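Local coordinates for putative endonuclease/exonuclease/phosphatase family protein (Bacteroides vulgatus ATCC 8482, PDB 3G6S), which probably cleaves phosphodiester bonds of nucleic acids as an endonuclease/exonuclease/phosphatase (DNase I-like) family hydrolase, at residues R5-N10 and D40-Q45; A57-Y62 and P80-K85. All blocks are in the same frame, centred on the assembly; numbering follows the deposited sequence.

Contact 1: residues R5-N10 and D40-Q45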
loop_
_atom_site.group_PDB
_atom_site.type_symbol
_atom_site.label_atom_id
_atom_site.label_comp_id
_atom_site.label_asym_id
_atom_site.label_seq_id
_atom_site.Cartn_x
_atom_site.Cartn_y
_atom_site.Cartn_z
ATOM N N ARG A 5 9.519 8.513 5.266
ATOM C CA ARG A 5 8.244 8.288 5.918
ATOM C C ARG A 5 7.331 7.597 4.906
ATOM O O ARG A 5 6.877 8.201 3.939
ATOM C CB ARG A 5 7.642 9.607 6.370
ATOM C CG ARG A 5 6.301 9.439 7.032
ATOM C CD ARG A 5 5.928 10.692 7.786
ATOM N NE ARG A 5 6.880 10.943 8.855
ATOM C CZ ARG A 5 6.932 12.065 9.558
ATOM N NH1 ARG A 5 6.081 13.050 9.301
ATOM N NH2 ARG A 5 7.835 12.203 10.523
ATOM N N TRP A 6 7.082 6.320 5.145
ATOM C CA TRP A 6 6.275 5.490 4.271
ATOM C C TRP A 6 4.829 5.405 4.752
ATOM O O TRP A 6 4.547 5.630 5.932
ATOM C CB TRP A 6 6.890 4.096 4.252
ATOM C CG TRP A 6 6.883 3.415 2.918
ATOM C CD1 TRP A 6 5.818 2.833 2.286
ATOM C CD2 TRP A 6 8.018 3.190 2.083
ATOM N NE1 TRP A 6 6.224 2.258 1.105
ATOM C CE2 TRP A 6 7.570 2.477 0.947
ATOM C CE3 TRP A 6 9.371 3.542 2.170
ATOM C CZ2 TRP A 6 8.434 2.083 -0.081
ATOM C CZ3 TRP A 6 10.229 3.152 1.152
ATOM C CH2 TRP A 6 9.751 2.441 0.033
ATOM N N ALA A 7 3.914 5.073 3.844
ATOM C CA ALA A 7 2.509 4.938 4.216
ATOM C C ALA A 7 1.694 4.099 3.239
ATOM O O ALA A 7 1.871 4.187 2.025
ATOM C CB ALA A 7 1.873 6.318 4.363
ATOM N N THR A 8 0.808 3.271 3.784
ATOM C CA THR A 8 -0.083 2.450 2.975
ATOM C C THR A 8 -1.489 2.935 3.304
ATOM O O THR A 8 -1.829 3.112 4.477
ATOM C CB THR A 8 0.036 0.938 3.304
ATOM O OG1 THR A 8 -0.886 0.201 2.486
ATOM C CG2 THR A 8 -0.279 0.667 4.777
ATOM N N PHE A 9 -2.310 3.148 2.278
ATOM C CA PHE A 9 -3.649 3.655 2.511
ATOM C C PHE A 9 -4.684 3.301 1.442
ATOM O O PHE A 9 -4.497 3.568 0.253
ATOM C CB PHE A 9 -3.555 5.173 2.672
ATOM C CG PHE A 9 -4.854 5.833 2.996
ATOM C CD1 PHE A 9 -5.726 5.260 3.914
ATOM C CD2 PHE A 9 -5.190 7.049 2.412
ATOM C CE1 PHE A 9 -6.925 5.887 4.249
ATOM C CE2 PHE A 9 -6.387 7.691 2.737
ATOM C CZ PHE A 9 -7.259 7.113 3.659
ATOM N N ASN A 10 -5.775 2.680 1.881
ATOM C CA ASN A 10 -6.878 2.306 0.994
ATOM C C ASN A 10 -7.805 3.523 1.038
ATOM O O ASN A 10 -8.317 3.879 2.097
ATOM C CB ASN A 10 -7.613 1.070 1.546
ATOM C CG ASN A 10 -8.694 0.546 0.591
ATOM O OD1 ASN A 10 -9.384 1.318 -0.082
ATOM N ND2 ASN A 10 -8.859 -0.768 0.557
ATOM N N ASP A 40 6.526 10.662 2.314
ATOM C CA ASP A 40 7.541 10.596 1.273
ATOM C C ASP A 40 7.115 9.636 0.178
ATOM O O ASP A 40 7.271 9.920 -1.010
ATOM C CB ASP A 40 8.882 10.115 1.837
ATOM C CG ASP A 40 9.600 11.171 2.651
ATOM O OD1 ASP A 40 9.752 12.309 2.157
ATOM O OD2 ASP A 40 10.038 10.849 3.781
ATOM N N ILE A 41 6.595 8.486 0.588
ATOM C CA ILE A 41 6.149 7.462 -0.349
ATOM C C ILE A 41 4.850 6.864 0.168
ATOM O O ILE A 41 4.750 6.500 1.340
ATOM C CB ILE A 41 7.199 6.355 -0.510
ATOM C CG1 ILE A 41 8.444 6.947 -1.153
ATOM C CG2 ILE A 41 6.645 5.236 -1.368
ATOM C CD1 ILE A 41 9.602 5.977 -1.213
ATOM N N VAL A 42 3.859 6.769 -0.710
ATOM C CA VAL A 42 2.560 6.241 -0.332
ATOM C C VAL A 42 2.057 5.195 -1.315
ATOM O O VAL A 42 2.037 5.432 -2.519
ATOM C CB VAL A 42 1.496 7.364 -0.283
ATOM C CG1 VAL A 42 0.208 6.827 0.323
ATOM C CG2 VAL A 42 2.010 8.548 0.493
ATOM N N GLY A 43 1.659 4.039 -0.801
ATOM C CA GLY A 43 1.103 3.008 -1.653
ATOM C C GLY A 43 -0.373 3.021 -1.315
ATOM O O GLY A 43 -0.736 2.781 -0.165
HETATM N N MSE A 44 -1.231 3.320 -2.284
HETATM C CA MSE A 44 -2.668 3.381 -2.023
HETATM C C MSE A 44 -3.431 2.294 -2.761
HETATM O O MSE A 44 -3.017 1.860 -3.830
HETATM C CB MSE A 44 -3.207 4.749 -2.440
HETATM C CG MSE A 44 -2.517 5.907 -1.752
HETATM SE SE MSE A 44 -3.005 7.653 -2.482
HETATM C CE MSE A 44 -4.023 8.339 -1.011
ATOM N N GLN A 45 -4.544 1.845 -2.193
ATOM C CA GLN A 45 -5.344 0.821 -2.854
ATOM C C GLN A 45 -6.734 1.360 -3.213
ATOM O O GLN A 45 -7.139 2.418 -2.723
ATOM C CB GLN A 45 -5.472 -0.419 -1.963
ATOM C CG GLN A 45 -4.147 -1.017 -1.480
ATOM C CD GLN A 45 -3.505 -0.195 -0.366
ATOM O OE1 GLN A 45 -4.200 0.320 0.507
ATOM N NE2 GLN A 45 -2.175 -0.095 -0.376
HETATM O O HOH W 1 -3.514 0.159 3.135
#

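Contact 2: residues A57-Y62 and P80-K85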
loop_
_atom_site.group_PDB
_atom_site.type_symbol
_atom_site.label_atom_id
_atom_site.label_comp_id
_atom_site.label_asym_id
_atom_site.label_seq_id
_atom_site.Cartn_x
_atom_site.Cartn_y
_atom_site.Cartn_z
ATOM N N ALA A 57 -3.510 16.032 -9.043
ATOM C CA ALA A 57 -3.842 17.452 -8.996
ATOM C C ALA A 57 -3.685 18.032 -7.596
ATOM O O ALA A 57 -3.229 19.166 -7.435
ATOM C CB ALA A 57 -5.258 17.668 -9.491
ATOM N N GLY A 58 -4.054 17.249 -6.587
ATOM C CA GLY A 58 -3.957 17.709 -5.215
ATOM C C GLY A 58 -2.578 17.558 -4.609
ATOM O O GLY A 58 -2.266 18.200 -3.608
ATOM N N LEU A 59 -1.744 16.711 -5.202
ATOM C CA LEU A 59 -0.385 16.504 -4.690
ATOM C C LEU A 59 0.609 16.883 -5.790
ATOM O O LEU A 59 1.324 16.025 -6.324
ATOM C CB LEU A 59 -0.191 15.032 -4.287
ATOM C CG LEU A 59 -1.213 14.392 -3.329
ATOM C CD1 LEU A 59 -0.947 12.901 -3.236
ATOM C CD2 LEU A 59 -1.140 15.038 -1.962
ATOM N N PRO A 60 0.669 18.177 -6.138
ATOM C CA PRO A 60 1.582 18.638 -7.184
ATOM C C PRO A 60 3.058 18.303 -6.952
ATOM O O PRO A 60 3.817 18.143 -7.913
ATOM C CB PRO A 60 1.318 20.138 -7.224
ATOM C CG PRO A 60 0.948 20.452 -5.822
ATOM C CD PRO A 60 0.010 19.320 -5.478
ATOM N N GLU A 61 3.464 18.199 -5.688
ATOM C CA GLU A 61 4.856 17.893 -5.362
ATOM C C GLU A 61 5.187 16.413 -5.433
ATOM O O GLU A 61 6.313 15.999 -5.136
ATOM C CB GLU A 61 5.196 18.406 -3.974
ATOM C CG GLU A 61 5.883 19.747 -3.980
ATOM C CD GLU A 61 6.202 20.216 -2.580
ATOM O OE1 GLU A 61 5.252 20.518 -1.819
ATOM O OE2 GLU A 61 7.402 20.270 -2.233
ATOM N N TYR A 62 4.206 15.624 -5.846
ATOM C CA TYR A 62 4.367 14.187 -5.952
ATOM C C TYR A 62 4.184 13.695 -7.374
ATOM O O TYR A 62 4.011 14.474 -8.309
ATOM C CB TYR A 62 3.341 13.481 -5.068
ATOM C CG TYR A 62 3.536 13.668 -3.586
ATOM C CD1 TYR A 62 3.308 14.904 -2.985
ATOM C CD2 TYR A 62 3.929 12.593 -2.780
ATOM C CE1 TYR A 62 3.465 15.074 -1.615
ATOM C CE2 TYR A 62 4.087 12.740 -1.405
ATOM C CZ TYR A 62 3.853 13.986 -0.827
ATOM O OH TYR A 62 3.990 14.140 0.535
ATOM N N PRO A 80 -1.542 2.304 -7.008
ATOM C CA PRO A 80 -0.432 3.231 -7.230
ATOM C C PRO A 80 0.478 3.586 -6.070
ATOM O O PRO A 80 0.157 3.366 -4.902
ATOM C CB PRO A 80 -1.141 4.465 -7.765
ATOM C CG PRO A 80 -2.356 4.525 -6.866
ATOM C CD PRO A 80 -2.786 3.055 -6.733
ATOM N N LEU A 81 1.629 4.138 -6.439
ATOM C CA LEU A 81 2.651 4.596 -5.517
ATOM C C LEU A 81 2.905 6.075 -5.793
ATOM O O LEU A 81 3.207 6.458 -6.923
ATOM C CB LEU A 81 3.953 3.816 -5.733
ATOM C CG LEU A 81 4.038 2.453 -5.043
ATOM C CD1 LEU A 81 5.178 1.656 -5.638
ATOM C CD2 LEU A 81 4.216 2.644 -3.538
ATOM N N PHE A 82 2.757 6.910 -4.773
ATOM C CA PHE A 82 3.024 8.334 -4.928
ATOM C C PHE A 82 4.284 8.669 -4.151
ATOM O O PHE A 82 4.481 8.184 -3.038
ATOM C CB PHE A 82 1.843 9.175 -4.437
ATOM C CG PHE A 82 0.698 9.222 -5.406
ATOM C CD1 PHE A 82 -0.123 8.115 -5.585
ATOM C CD2 PHE A 82 0.468 10.360 -6.178
ATOM C CE1 PHE A 82 -1.163 8.135 -6.522
ATOM C CE2 PHE A 82 -0.572 10.392 -7.124
ATOM C CZ PHE A 82 -1.386 9.275 -7.294
ATOM N N TYR A 83 5.142 9.485 -4.747
ATOM C CA TYR A 83 6.393 9.854 -4.108
ATOM C C TYR A 83 6.772 11.308 -4.385
ATOM O O TYR A 83 6.265 11.930 -5.330
ATOM C CB TYR A 83 7.506 8.953 -4.620
ATOM C CG TYR A 83 7.707 9.047 -6.112
ATOM C CD1 TYR A 83 6.887 8.338 -7.001
ATOM C CD2 TYR A 83 8.713 9.863 -6.644
ATOM C CE1 TYR A 83 7.075 8.446 -8.383
ATOM C CE2 TYR A 83 8.899 9.971 -8.018
ATOM C CZ TYR A 83 8.084 9.263 -8.879
ATOM O OH TYR A 83 8.296 9.367 -10.242
ATOM N N ARG A 84 7.669 11.840 -3.557
ATOM C CA ARG A 84 8.158 13.210 -3.712
ATOM C C ARG A 84 9.059 13.299 -4.951
ATOM O O ARG A 84 10.135 12.705 -4.979
ATOM C CB ARG A 84 8.955 13.619 -2.472
ATOM C CG ARG A 84 8.125 13.738 -1.218
ATOM C CD ARG A 84 7.189 14.919 -1.310
ATOM N NE ARG A 84 7.926 16.162 -1.478
ATOM C CZ ARG A 84 8.756 16.658 -0.570
ATOM N NH1 ARG A 84 8.947 16.013 0.575
ATOM N NH2 ARG A 84 9.405 17.791 -0.815
ATOM N N LYS A 85 8.621 14.043 -5.966
ATOM C CA LYS A 85 9.380 14.205 -7.213
ATOM C C LYS A 85 10.816 14.657 -6.973
ATOM O O LYS A 85 11.748 14.148 -7.594
ATOM C CB LYS A 85 8.702 15.239 -8.116
ATOM C CG LYS A 85 7.199 15.088 -8.210
ATOM C CD LYS A 85 6.534 16.265 -8.920
ATOM C CE LYS A 85 6.707 16.194 -10.427
ATOM N NZ LYS A 85 5.851 17.194 -11.127
#

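Contact 1: residues R5-N10 and D40-Q45
Thr-8 OG1 accepts a hydrogen bond from Gln-45 NE2 at 3.2 Å and also donates to a water that in turn donates to Gln-45 OE1, so both ends of the amide are tied to one hydroxyl. OG1 lies 27° out of the amide plane of Gln-45, and the bend of the glutamine at chi2 (75°) brings the group back over strand 5-10. These residues belong to neighbouring parallel strands of a beta-alpha-beta unit, joined through helix 27-36, in one sheet of the DNase I-like fold. The backbone ladder runs from Gly-43 N to Ala-7 O (2.8 Å), through Phe-9 N to Gly-43 O, to Gln-45 N and Phe-9 O. On the Thr-8 and Gln-45 face, Ile-41 lies beside Trp-6: CG2 sits 3.7 Å from CE2 over one face of the indole, and CD1 makes a CH-pi contact with the six-membered ring. On the other face, the Met-44 methyl CE, of a selenomethionine, meets the edge of the Phe-9 ring at CD2. Asn-10 OD1 accepts from Arg-12 N, while ND2 bonds to Glu-46 OE1 and to Asp-172 OD2 of the second sheet. At the opposite end, Arg-5 N gives a nearly straight bond (176°) to the anti lone pair of Asp-40 OD2, 2.8 Å away, while OD1 pairs with Lys-87.

Contact 2: residues A57-Y62 and P80-K85
This is a partly buried edge contact, in which the turn leaving helix 49-58 meets strand 81-84 and Lys-85 at the margin of a mixed sheet. A type I beta turn from Leu-59 to Tyr-62, closed by Tyr-62 N to Leu-59 O, presents Glu-61 O to Lys-85 N at 3.1 Å, the one hydrogen bond that crosses between the segments. Tyr-62 CB and CD2 rest against the Tyr-83 backbone. Over one face of the Tyr-62 ring comes Arg-84 CD, 3.5 Å from CZ, in a CH-pi contact displaced toward the rim. The arginine chain bends at chi2 (-69°) and again at chi3, which folds CD onto the ring and swings the guanidinium toward Glu-61; its NH2 makes a long salt bridge of 3.5 Å with Glu-61 OE2, the carboxylate and guanidinium planes 71° apart. That NH2 is also paired with Asp-86, while Tyr-62 OH is bonded to Leu-39 O. On the apolar side, Leu-59 CD1 approaches Phe-82 CD2 at 4.1 Å, the two side chains crossing at about a right angle; Leu-59 also packs on helix 27-36, and Phe-82 on Phe-52 and Leu-55. The aliphatic chain of Lys-85 lies along the turn, its CD 3.2 Å from Tyr-62 O. Leu-59, Phe-82 and Tyr-62 are thus buried, while Glu-61 and Lys-85 are exposed, where a helix-to-strand connection joins the antiparallel edge of a DNase I-like sheet.

How the contacts relate
From the N terminus, strand 2-10 comes first; helix 27-36 then carries the chain to strand 41-45, and contact 1 closes that first loop with a parallel pair. Helix 49-58 follows directly, and its exit turn opens contact 2, which is closed when the chain returns as strand 81-84 after passing along strand 62-65. The two loops thus run in series and do not cross. They meet in space, their centres about 11 Å apart, because strands 41-45 and 81-84 are neighbours: Val-42 O and Phe-82 N, like Met-44 N and Pro-80 O, are probably hydrogen-bonded. Contact 1 lies mid-sheet, and contact 2 brings the turn after helix 49-58 onto strand 81-84, next to outer strand 62-65.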